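Local atomic coordinates of carbohydrate kinase, FGGY (Novosphingobium aromaticivorans, PDB entry 3H6E), a protein that probably acts as a carbohydrate kinase of the FGGY family, transferring a phosphate group to a sugar or related substrate. Residues A296-G301 / L376-A381; R336-T341 / C371-L376; I357-P360 / E365-A368. All coordinates share one frame; numbering follows the deposited sequence.

Following the chain from the N terminus, strand 292-298 comes first and runs into helix 300-308; strand 337-339 follows, then its antiparallel partner 355-357, and at last helix 363-384, which supplies the second side of all three contacts. Interaction 3 closes the shortest loop, folding 357-360 against the first turn of that helix. Interaction 2 encloses it, bringing 336-341 onto the middle turns, and interaction 1 encloses both by setting 296-301 against 376-381. None cross: each step along the helix reaches a partner further back in the sequence. Interactions 1 and 2 also touch each other. Together they tie the helix to the seven-stranded sheet, the small two-stranded sheet and the loop before the helix.

Interaction 1: A296-G301 / L376-A381; sequences ARFMGG and LVADTA
Phe298 and Val377 make the main apolar contact here. Val377 CG1 sits over the centre of the phenyl ring, 3.6 Å from the centroid of Phe298 and 13° off its normal, a well-centred CH-pi contact. Val377 presents this methyl because CG1 stands anti to its backbone N, while a chi1 of 74° places Phe298 CG between its own N and carbonyl carbon and sets the ring against the helix. Farther round the same ring, Phe298 CE1 comes within 3.8 Å of Ala378 CA, so the phenyl also rests on the helix backbone.

The second kind of contact is between small residues. Ala296 CB lies 3.5 Å from Ala381 O and the two methyls, Ala296 CB and Ala381 CB, are 4.1 Å apart. With alanine on both sides, the strand comes close to the helix at this end: the CA atoms of Ala296 and Ala381 are just 5.6 Å apart. No hydrogen bond joins the segments.

This is sheet-on-helix packing in the C-terminal domain of an actin-like ATPase fold. The axes of strand 296-298 and helix 376-381 run nearly antiparallel (156°), 8.6 Å apart at closest approach. Phe298 also meets the ring of Phe261 on the next strand, Arg297, whose CB leads away from the helix, forms a salt bridge with Asp281, and Trp464 of helix 457-468 packs on Val377.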
loop_
_atom_site.group_PDB
_atom_site.type_symbol
_atom_site.label_atom_id
_atom_site.label_comp_id
_atom_site.label_asym_id
_atom_site.label_seq_id
_atom_site.Cartn_x
_atom_site.Cartn_y
_atom_site.Cartn_z
ATOM N N ALA A 296 9.295 5.407 0.887
ATOM C CA ALA A 296 9.335 6.804 0.474
ATOM C C ALA A 296 8.340 7.004 -0.655
ATOM O O ALA A 296 8.340 6.242 -1.622
ATOM C CB ALA A 296 10.727 7.187 0.021
ATOM N N ARG A 297 7.482 8.010 -0.534
ATOM C CA ARG A 297 6.539 8.308 -1.606
ATOM C C ARG A 297 6.598 9.740 -2.126
ATOM O O ARG A 297 7.241 10.617 -1.545
ATOM C CB ARG A 297 5.090 7.946 -1.224
ATOM C CG ARG A 297 4.831 7.632 0.243
ATOM C CD ARG A 297 4.935 8.856 1.135
ATOM N NE ARG A 297 3.733 9.694 1.157
ATOM C CZ ARG A 297 2.640 9.425 1.872
ATOM N NH1 ARG A 297 2.577 8.317 2.595
ATOM N NH2 ARG A 297 1.603 10.255 1.853
ATOM N N PHE A 298 5.925 9.939 -3.252
ATOM C CA PHE A 298 5.651 11.256 -3.803
ATOM C C PHE A 298 4.495 11.068 -4.778
ATOM O O PHE A 298 4.319 9.983 -5.331
ATOM C CB PHE A 298 6.884 11.857 -4.490
ATOM C CG PHE A 298 7.211 11.242 -5.822
ATOM C CD1 PHE A 298 7.856 10.019 -5.897
ATOM C CD2 PHE A 298 6.899 11.903 -7.001
ATOM C CE1 PHE A 298 8.168 9.454 -7.125
ATOM C CE2 PHE A 298 7.210 11.345 -8.232
ATOM C CZ PHE A 298 7.845 10.115 -8.291
HETATM N N MSE A 299 3.692 12.106 -4.966
HETATM C CA MSE A 299 2.480 11.970 -5.761
HETATM C C MSE A 299 2.751 12.034 -7.253
HETATM O O MSE A 299 2.229 12.900 -7.955
HETATM C CB MSE A 299 1.452 13.016 -5.348
HETATM C CG MSE A 299 0.649 12.594 -4.135
HETATM SE SE MSE A 299 -0.976 13.632 -3.940
HETATM C CE MSE A 299 -0.179 15.197 -3.117
ATOM N N GLY A 300 3.559 11.095 -7.728
ATOM C CA GLY A 300 3.971 11.053 -9.117
ATOM C C GLY A 300 2.842 11.209 -10.110
ATOM O O GLY A 300 2.860 12.125 -10.928
ATOM N N GLY A 301 1.860 10.316 -10.041
ATOM C CA GLY A 301 0.758 10.315 -10.988
ATOM C C GLY A 301 -0.006 11.623 -11.040
ATOM O O GLY A 301 -0.525 12.008 -12.087
ATOM N N LEU A 376 13.484 10.848 -12.112
ATOM C CA LEU A 376 14.478 11.551 -11.313
ATOM C C LEU A 376 14.026 11.719 -9.871
ATOM O O LEU A 376 14.827 11.595 -8.946
ATOM C CB LEU A 376 14.785 12.912 -11.939
ATOM C CG LEU A 376 15.375 12.828 -13.351
ATOM C CD1 LEU A 376 15.086 14.084 -14.161
ATOM C CD2 LEU A 376 16.874 12.525 -13.310
ATOM N N VAL A 377 12.741 12.000 -9.682
ATOM C CA VAL A 377 12.191 12.155 -8.344
ATOM C C VAL A 377 12.058 10.791 -7.671
ATOM O O VAL A 377 12.249 10.668 -6.463
ATOM C CB VAL A 377 10.824 12.874 -8.357
ATOM C CG1 VAL A 377 10.288 13.020 -6.938
ATOM C CG2 VAL A 377 10.943 14.235 -9.026
ATOM N N ALA A 378 11.733 9.769 -8.458
ATOM C CA ALA A 378 11.698 8.405 -7.944
ATOM C C ALA A 378 13.110 7.987 -7.565
ATOM O O ALA A 378 13.321 7.282 -6.580
ATOM C CB ALA A 378 11.122 7.451 -8.974
ATOM N N ASP A 379 14.073 8.443 -8.357
ATOM C CA ASP A 379 15.482 8.166 -8.109
ATOM C C ASP A 379 15.918 8.724 -6.759
ATOM O O ASP A 379 16.602 8.054 -5.990
ATOM C CB ASP A 379 16.337 8.771 -9.223
ATOM C CG ASP A 379 17.818 8.619 -8.964
ATOM O OD1 ASP A 379 18.354 7.518 -9.217
ATOM O OD2 ASP A 379 18.442 9.604 -8.510
ATOM N N THR A 380 15.520 9.961 -6.481
ATOM C CA THR A 380 15.814 10.588 -5.200
ATOM C C THR A 380 15.122 9.848 -4.057
ATOM O O THR A 380 15.702 9.663 -2.987
ATOM C CB THR A 380 15.381 12.070 -5.195
ATOM O OG1 THR A 380 16.216 12.812 -6.092
ATOM C CG2 THR A 380 15.490 12.669 -3.799
ATOM N N ALA A 381 13.883 9.424 -4.293
ATOM C CA ALA A 381 13.097 8.743 -3.268
ATOM C C ALA A 381 13.655 7.363 -2.927
ATOM O O ALA A 381 13.721 6.983 -1.759
ATOM C CB ALA A 381 11.649 8.642 -3.694
#

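Interaction 2: R336-T341 / C371-L376; sequences RMILPT and CLYAAL
Tyr373 CG is anti to the backbone N (chi1 162°), which sends the phenol out from helix 363-384 to Ile338, and the Ile338 rotamer (chi1 -54°) sets CG2 anti to N and places that methyl over the ring. The pair marks where a two-stranded antiparallel sheet, 337-339 with 355-357, packs on the helix in the C-terminal domain of this FGGY kinase.

On the helix side nearly all of the contact belongs to Tyr373, and its ring is met in two ways. Over one face comes Ile338 CG2, a CH-pi contact 4.2 Å from the Tyr373 centroid and 24° off the normal, displaced toward the rim. The two side chains cross at about a right angle, and Ile338 CB and CD1 add contacts to Tyr373 CB. At the ring edge lies the pyrrolidine of Pro340: its CD is in the plane of the phenol, and Pro340 CG packs on Tyr373 CE1 at 3.3 Å. Face and edge contacts together would limit rotation of the phenol.

Ile338 O is 3.2 Å from Tyr373 CD1, but its hydrogen bond comes from Trp464 NE1 of helix 457-468. Past the ring, Tyr373 OH reaches the Pro340-Thr341 peptide, modelled cis. It makes no hydrogen bond with this segment; its partner is Glu303 OE1 of helix 300-308. Thr341 OG1 is hydrogen-bonded with Met343 N and has a weak bond to the same Glu303 oxygen. Glu303 therefore connects two groups that do not bond each other: Thr341 OG1 stays 3.9 Å from Tyr373 OH, while Pro340 CA approaches that hydroxyl to 3.3 Å.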
loop_
_atom_site.group_PDB
_atom_site.type_symbol
_atom_site.label_atom_id
_atom_site.label_comp_id
_atom_site.label_asym_id
_atom_site.label_seq_id
_atom_site.Cartn_x
_atom_site.Cartn_y
_atom_site.Cartn_z
ATOM N N ARG A 336 15.505 20.048 -22.328
ATOM C CA ARG A 336 14.102 20.307 -22.022
ATOM C C ARG A 336 13.696 19.511 -20.789
ATOM O O ARG A 336 13.646 18.281 -20.834
ATOM C CB ARG A 336 13.208 19.908 -23.197
ATOM C CG ARG A 336 13.577 20.531 -24.532
ATOM C CD ARG A 336 12.413 20.403 -25.509
ATOM N NE ARG A 336 12.841 20.483 -26.902
ATOM C CZ ARG A 336 13.124 21.619 -27.529
ATOM N NH1 ARG A 336 13.029 22.771 -26.879
ATOM N NH2 ARG A 336 13.506 21.601 -28.800
HETATM N N MSE A 337 13.397 20.199 -19.691
HETATM C CA MSE A 337 13.096 19.491 -18.450
HETATM C C MSE A 337 12.154 20.215 -17.477
HETATM O O MSE A 337 11.792 21.376 -17.680
HETATM C CB MSE A 337 14.396 19.126 -17.742
HETATM C CG MSE A 337 15.139 20.321 -17.201
HETATM SE SE MSE A 337 16.925 19.837 -16.615
HETATM C CE MSE A 337 17.186 21.270 -15.321
ATOM N N ILE A 338 11.779 19.498 -16.418
ATOM C CA ILE A 338 10.809 19.961 -15.425
ATOM C C ILE A 338 11.416 19.945 -14.030
ATOM O O ILE A 338 12.009 18.951 -13.623
ATOM C CB ILE A 338 9.584 19.028 -15.384
ATOM C CG1 ILE A 338 8.971 18.872 -16.776
ATOM C CG2 ILE A 338 8.558 19.523 -14.368
ATOM C CD1 ILE A 338 8.045 17.672 -16.903
ATOM N N LEU A 339 11.251 21.035 -13.289
ATOM C CA LEU A 339 11.740 21.099 -11.914
ATOM C C LEU A 339 10.610 20.877 -10.903
ATOM O O LEU A 339 9.505 21.385 -11.081
ATOM C CB LEU A 339 12.429 22.437 -11.658
ATOM C CG LEU A 339 13.475 22.866 -12.690
ATOM C CD1 LEU A 339 14.202 24.109 -12.216
ATOM C CD2 LEU A 339 14.465 21.748 -12.968
ATOM N N PRO A 340 10.890 20.103 -9.842
ATOM C CA PRO A 340 9.957 19.822 -8.741
ATOM C C PRO A 340 9.643 21.089 -7.953
ATOM O O PRO A 340 10.493 21.975 -7.896
ATOM C CB PRO A 340 10.745 18.852 -7.852
ATOM C CG PRO A 340 11.809 18.286 -8.731
ATOM C CD PRO A 340 12.167 19.391 -9.675
ATOM N N THR A 341 8.462 21.174 -7.345
ATOM C CA THR A 341 7.473 20.104 -7.382
ATOM C C THR A 341 6.122 20.642 -7.837
ATOM O O THR A 341 5.862 21.844 -7.757
ATOM C CB THR A 341 7.279 19.473 -5.985
ATOM O OG1 THR A 341 6.390 18.353 -6.082
ATOM C CG2 THR A 341 6.691 20.487 -5.020
ATOM N N CYS A 371 7.783 11.877 -18.106
ATOM C CA CYS A 371 8.229 10.565 -17.655
ATOM C C CYS A 371 9.646 10.605 -17.095
ATOM O O CYS A 371 10.019 9.765 -16.277
ATOM C CB CYS A 371 8.164 9.560 -18.801
ATOM S SG CYS A 371 6.511 9.228 -19.410
ATOM N N LEU A 372 10.432 11.580 -17.540
ATOM C CA LEU A 372 11.809 11.717 -17.071
ATOM C C LEU A 372 11.848 12.335 -15.686
ATOM O O LEU A 372 12.608 11.899 -14.823
ATOM C CB LEU A 372 12.641 12.567 -18.037
ATOM C CG LEU A 372 12.906 11.997 -19.434
ATOM C CD1 LEU A 372 14.045 12.758 -20.111
ATOM C CD2 LEU A 372 13.216 10.510 -19.368
ATOM N N TYR A 373 11.022 13.357 -15.486
ATOM C CA TYR A 373 10.939 14.061 -14.211
ATOM C C TYR A 373 10.520 13.118 -13.083
ATOM O O TYR A 373 10.961 13.265 -11.940
ATOM C CB TYR A 373 9.959 15.237 -14.322
ATOM C CG TYR A 373 9.461 15.762 -12.993
ATOM C CD1 TYR A 373 10.187 16.705 -12.279
ATOM C CD2 TYR A 373 8.263 15.313 -12.454
ATOM C CE1 TYR A 373 9.733 17.183 -11.063
ATOM C CE2 TYR A 373 7.803 15.784 -11.242
ATOM C CZ TYR A 373 8.538 16.720 -10.553
ATOM O OH TYR A 373 8.086 17.192 -9.344
ATOM N N ALA A 374 9.670 12.150 -13.410
ATOM C CA ALA A 374 9.176 11.200 -12.420
ATOM C C ALA A 374 10.242 10.155 -12.110
ATOM O O ALA A 374 10.285 9.603 -11.011
ATOM C CB ALA A 374 7.887 10.541 -12.903
ATOM N N ALA A 375 11.103 9.891 -13.086
ATOM C CA ALA A 375 12.205 8.956 -12.899
ATOM C C ALA A 375 13.227 9.556 -11.944
ATOM O O ALA A 375 13.756 8.871 -11.069
ATOM C CB ALA A 375 12.852 8.626 -14.229
ATOM N N LEU A 376 13.484 10.848 -12.112
ATOM C CA LEU A 376 14.478 11.551 -11.313
ATOM C C LEU A 376 14.026 11.719 -9.871
ATOM O O LEU A 376 14.827 11.595 -8.946
ATOM C CB LEU A 376 14.785 12.912 -11.939
ATOM C CG LEU A 376 15.375 12.828 -13.351
ATOM C CD1 LEU A 376 15.086 14.084 -14.161
ATOM C CD2 LEU A 376 16.874 12.525 -13.310
#

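Interaction 3: I357-P360 / E365-A368; sequences INRP and ERRA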
loop_
_atom_site.group_PDB
_atom_site.type_symbol
_atom_site.label_atom_id
_atom_site.label_comp_id
_atom_site.label_asym_id
_atom_site.label_seq_id
_atom_site.Cartn_x
_atom_site.Cartn_y
_atom_site.Cartn_z
ATOM N N ILE A 357 12.021 24.242 -18.377
ATOM C CA ILE A 357 13.246 24.770 -18.960
ATOM C C ILE A 357 13.325 24.292 -20.399
ATOM O O ILE A 357 13.404 23.091 -20.663
ATOM C CB ILE A 357 14.488 24.327 -18.185
ATOM C CG1 ILE A 357 14.595 25.109 -16.875
ATOM C CG2 ILE A 357 15.734 24.539 -19.023
ATOM C CD1 ILE A 357 15.703 24.633 -15.968
ATOM N N ASN A 358 13.291 25.238 -21.330
ATOM C CA ASN A 358 13.134 24.895 -22.733
ATOM C C ASN A 358 11.912 23.996 -22.870
ATOM O O ASN A 358 12.013 22.830 -23.259
ATOM C CB ASN A 358 14.388 24.206 -23.269
ATOM C CG ASN A 358 15.652 24.998 -22.986
ATOM O OD1 ASN A 358 15.597 26.182 -22.652
ATOM N ND2 ASN A 358 16.800 24.345 -23.118
ATOM N N ARG A 359 10.758 24.547 -22.514
ATOM C CA ARG A 359 9.504 23.816 -22.594
ATOM C C ARG A 359 9.228 23.391 -24.028
ATOM O O ARG A 359 9.237 24.217 -24.937
ATOM C CB ARG A 359 8.361 24.673 -22.039
ATOM C CG ARG A 359 6.977 24.344 -22.579
ATOM C CD ARG A 359 5.953 24.365 -21.454
ATOM N NE ARG A 359 4.674 24.949 -21.848
ATOM C CZ ARG A 359 4.101 25.970 -21.216
ATOM N NH1 ARG A 359 4.690 26.513 -20.156
ATOM N NH2 ARG A 359 2.933 26.444 -21.633
ATOM N N PRO A 360 9.002 22.087 -24.237
ATOM C CA PRO A 360 8.659 21.604 -25.577
ATOM C C PRO A 360 7.280 22.131 -25.929
ATOM O O PRO A 360 6.462 22.334 -25.033
ATOM C CB PRO A 360 8.619 20.078 -25.411
ATOM C CG PRO A 360 9.219 19.795 -24.059
ATOM C CD PRO A 360 8.964 21.012 -23.235
ATOM N N GLU A 365 6.829 15.350 -26.833
ATOM C CA GLU A 365 8.073 15.740 -26.183
ATOM C C GLU A 365 7.817 16.235 -24.767
ATOM O O GLU A 365 8.675 16.119 -23.894
ATOM C CB GLU A 365 8.803 16.810 -26.995
ATOM C CG GLU A 365 9.386 16.302 -28.300
ATOM C CD GLU A 365 10.341 17.293 -28.938
ATOM O OE1 GLU A 365 10.540 18.384 -28.362
ATOM O OE2 GLU A 365 10.893 16.977 -30.015
ATOM N N ARG A 366 6.631 16.792 -24.546
ATOM C CA ARG A 366 6.249 17.235 -23.214
ATOM C C ARG A 366 5.840 16.016 -22.389
ATOM O O ARG A 366 6.143 15.927 -21.202
ATOM C CB ARG A 366 5.114 18.262 -23.288
ATOM C CG ARG A 366 5.339 19.477 -22.398
ATOM C CD ARG A 366 4.189 20.480 -22.458
ATOM N NE ARG A 366 3.892 20.909 -23.820
ATOM C CZ ARG A 366 3.385 22.097 -24.134
ATOM N NH1 ARG A 366 3.130 22.988 -23.182
ATOM N NH2 ARG A 366 3.142 22.401 -25.404
ATOM N N ARG A 367 5.171 15.071 -23.040
ATOM C CA ARG A 367 4.735 13.838 -22.397
ATOM C C ARG A 367 5.918 12.922 -22.091
ATOM O O ARG A 367 5.917 12.193 -21.098
ATOM C CB ARG A 367 3.724 13.100 -23.279
ATOM C CG ARG A 367 2.378 13.790 -23.422
ATOM C CD ARG A 367 1.289 12.768 -23.680
ATOM N NE ARG A 367 1.429 12.118 -24.978
ATOM C CZ ARG A 367 0.955 10.909 -25.261
ATOM N NH1 ARG A 367 0.324 10.206 -24.330
ATOM N NH2 ARG A 367 1.121 10.395 -26.473
ATOM N N ALA A 368 6.923 12.952 -22.957
ATOM C CA ALA A 368 8.114 12.141 -22.757
ATOM C C ALA A 368 8.939 12.715 -21.611
ATOM O O ALA A 368 9.455 11.976 -20.770
ATOM C CB ALA A 368 8.933 12.077 -24.033
#
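Pro360 O is the polar atom on which this contact turns, lying over one face of the Arg366 guanidinium, 3.0 Å above its plane and offset toward the rim. Arg366 NE is 3.2 Å from Pro360 O and NH2 is 3.3 Å from the same oxygen, yet neither makes a hydrogen bond, because the angles are poor for donors whose N-H bonds lie in the guanidinium plane. What remains is probably a charge-dipole attraction between the carbonyl and the cation. The arginine gets there by bending at chi3 (-55°), which turns the guanidinium over the loop.

The apolar part centres on the proline ring. Pro360 CB touches Glu365 CB at 3.6 Å, Pro360 CG sits against the Glu365 carbonyl oxygen, and Pro360 CD meets the aliphatic part of Arg366 at CG. The pyrrolidine thus rests on the first turn of the helix.

Arg366 NH1 is modelled at the edge of the Arg359 guanidinium. Arg359 NE and Arg366 NH1 come very close there, but two donors cannot bond, so this spacing is doubtful; both arginines also touch a crystal neighbour.

Arg366 has a further partner in Trp363, a cation-pi contact at the start of the helix. The loop that follows strand 355-357 leads within a few residues into helix 363-384, so the contact folds the connection back on the helix N-terminal end, with Arg336, just ahead of strand 337-339, packing on Pro360 and helix 328-333 lying against Glu365.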